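Local coordinates for carbon monoxide oxidation system transcription regulator CooA-1 (Carboxydothermus hydrogenoformans, PDB 6CPB), which senses carbon monoxide through its heme domain, the part in this structure, and probably regulates transcription by binding DNA, at residues G19-F24 with P107-N112. Sequence-based numbering, arbitrary orientation.
Sequences GVLKEF and PAFSLN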
loop_
_atom_site.group_PDB
_atom_site.type_symbol
_atom_site.label_atom_id
_atom_site.label_comp_id
_atom_site.label_asym_id
_atom_site.label_seq_id
_atom_site.Cartn_x
_atom_site.Cartn_y
_atom_site.Cartn_z
ATOM N N GLY A 19 21.967 11.473 -9.692
ATOM C CA GLY A 19 21.312 12.450 -10.544
ATOM C C GLY A 19 19.819 12.525 -10.297
ATOM O O GLY A 19 19.247 13.610 -10.176
ATOM N N VAL A 20 19.162 11.368 -10.210
ATOM C CA VAL A 20 17.720 11.401 -10.031
ATOM C C VAL A 20 17.359 11.941 -8.651
ATOM O O VAL A 20 16.341 12.621 -8.493
ATOM C CB VAL A 20 17.089 10.033 -10.352
ATOM C CG1 VAL A 20 17.504 8.985 -9.355
ATOM C CG2 VAL A 20 15.582 10.151 -10.429
ATOM N N LEU A 21 18.203 11.703 -7.644
ATOM C CA LEU A 21 17.920 12.234 -6.316
ATOM C C LEU A 21 18.011 13.755 -6.281
ATOM O O LEU A 21 17.359 14.386 -5.438
ATOM C CB LEU A 21 18.836 11.591 -5.280
ATOM C CG LEU A 21 18.540 10.105 -5.039
ATOM C CD1 LEU A 21 19.680 9.431 -4.291
ATOM C CD2 LEU A 21 17.217 9.909 -4.298
ATOM N N LYS A 22 18.783 14.365 -7.190
ATOM C CA LYS A 22 18.828 15.823 -7.279
ATOM C C LYS A 22 17.495 16.416 -7.712
ATOM O O LYS A 22 17.287 17.622 -7.548
ATOM C CB LYS A 22 19.911 16.268 -8.260
ATOM C CG LYS A 22 21.319 16.056 -7.764
ATOM C CD LYS A 22 22.338 16.452 -8.827
ATOM C CE LYS A 22 23.737 16.055 -8.418
ATOM N NZ LYS A 22 24.720 16.384 -9.479
ATOM N N GLU A 23 16.591 15.607 -8.264
ATOM C CA GLU A 23 15.271 16.103 -8.629
ATOM C C GLU A 23 14.415 16.379 -7.410
ATOM O O GLU A 23 13.452 17.142 -7.506
ATOM C CB GLU A 23 14.559 15.084 -9.507
ATOM C CG GLU A 23 15.272 14.828 -10.817
ATOM C CD GLU A 23 14.545 13.828 -11.683
ATOM O OE1 GLU A 23 13.309 13.713 -11.561
ATOM O OE2 GLU A 23 15.215 13.159 -12.495
ATOM N N PHE A 24 14.736 15.763 -6.279
ATOM C CA PHE A 24 13.983 15.931 -5.043
ATOM C C PHE A 24 14.464 17.177 -4.308
ATOM O O PHE A 24 15.632 17.566 -4.393
ATOM C CB PHE A 24 14.211 14.730 -4.111
ATOM C CG PHE A 24 13.624 13.417 -4.586
ATOM C CD1 PHE A 24 14.166 12.729 -5.665
ATOM C CD2 PHE A 24 12.563 12.846 -3.901
ATOM C CE1 PHE A 24 13.637 11.509 -6.055
ATOM C CE2 PHE A 24 12.043 11.622 -4.285
ATOM C CZ PHE A 24 12.577 10.957 -5.364
ATOM N N PRO A 107 12.581 1.687 -10.680
ATOM C CA PRO A 107 11.459 1.110 -9.923
ATOM C C PRO A 107 11.779 0.731 -8.481
ATOM O O PRO A 107 10.842 0.451 -7.724
ATOM C CB PRO A 107 11.062 -0.121 -10.752
ATOM C CG PRO A 107 12.173 -0.369 -11.644
ATOM C CD PRO A 107 12.896 0.897 -11.873
ATOM N N ALA A 108 13.044 0.722 -8.057
ATOM C CA ALA A 108 13.344 0.390 -6.666
ATOM C C ALA A 108 12.535 1.238 -5.684
ATOM O O ALA A 108 12.070 0.732 -4.654
ATOM C CB ALA A 108 14.834 0.558 -6.399
ATOM N N PHE A 109 12.347 2.526 -5.982
ATOM C CA PHE A 109 11.601 3.390 -5.077
ATOM C C PHE A 109 10.201 2.846 -4.841
ATOM O O PHE A 109 9.649 2.960 -3.735
ATOM C CB PHE A 109 11.498 4.803 -5.654
ATOM C CG PHE A 109 12.821 5.535 -5.774
ATOM C CD1 PHE A 109 13.395 6.149 -4.679
ATOM C CD2 PHE A 109 13.454 5.658 -6.993
ATOM C CE1 PHE A 109 14.591 6.837 -4.794
ATOM C CE2 PHE A 109 14.652 6.329 -7.112
ATOM C CZ PHE A 109 15.216 6.928 -6.015
ATOM N N SER A 110 9.601 2.262 -5.874
ATOM C CA SER A 110 8.235 1.787 -5.755
ATOM C C SER A 110 8.141 0.514 -4.935
ATOM O O SER A 110 7.085 0.246 -4.354
ATOM C CB SER A 110 7.647 1.552 -7.139
ATOM O OG SER A 110 8.204 0.399 -7.782
ATOM N N LEU A 111 9.196 -0.292 -4.878
ATOM C CA LEU A 111 9.116 -1.520 -4.099
ATOM C C LEU A 111 9.094 -1.233 -2.608
ATOM O O LEU A 111 8.388 -1.905 -1.848
ATOM C CB LEU A 111 10.258 -2.463 -4.458
ATOM C CG LEU A 111 10.111 -3.151 -5.824
ATOM C CD1 LEU A 111 11.284 -4.067 -6.099
ATOM C CD2 LEU A 111 8.811 -3.940 -5.924
ATOM N N ASN A 112 9.843 -0.234 -2.172
ATOM C CA ASN A 112 9.724 0.161 -0.784
ATOM C C ASN A 112 8.353 0.760 -0.516
ATOM O O ASN A 112 7.760 0.520 0.545
ATOM C CB ASN A 112 10.840 1.132 -0.403
ATOM C CG ASN A 112 10.755 1.549 1.036
ATOM O OD1 ASN A 112 10.194 2.587 1.359
ATOM N ND2 ASN A 112 11.293 0.724 1.920
#
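Leu21 and Phe109 are the nearest CA pair across the two segments, 10.9 Å apart, a gap too wide for main-chain bonding and bridged by side chains alone. In this CRP-type effector domain, a cyclic-nucleotide-binding fold, residues 19-24 carry part of a short helix and a type I turn from Leu21 to Phe24, while 107-112 lie at the beginning of the long helix 108-135. Phe109 spans most of the gap: with CG anti to its carbonyl carbon (chi1 -65°), the ring reaches outward from the helix to the turn. Contact is at the ring's edge, near its plane, where Leu21 CD2 lies 4.0 Å from Phe109 CZ and 4.1 Å from its CE1. Val20 CG1 meets the same rim more loosely, 4.5 Å from CE2 of Phe109. The join is wholly apolar and modest, burying 124 Å² in total. Phe109 also packs on Phe99 and Val11, and Val20 on Ile102; the contact itself lies away from the heme-binding residues. On the long helix, Ser110 OG is hydrogen-bonded to Ser110 OG of the second subunit. Within the chain, Ser110 OG donates to Pro107 O at 2.6 Å, in the carbonyl plane on a lone pair, with a C=O...OG angle of 138°.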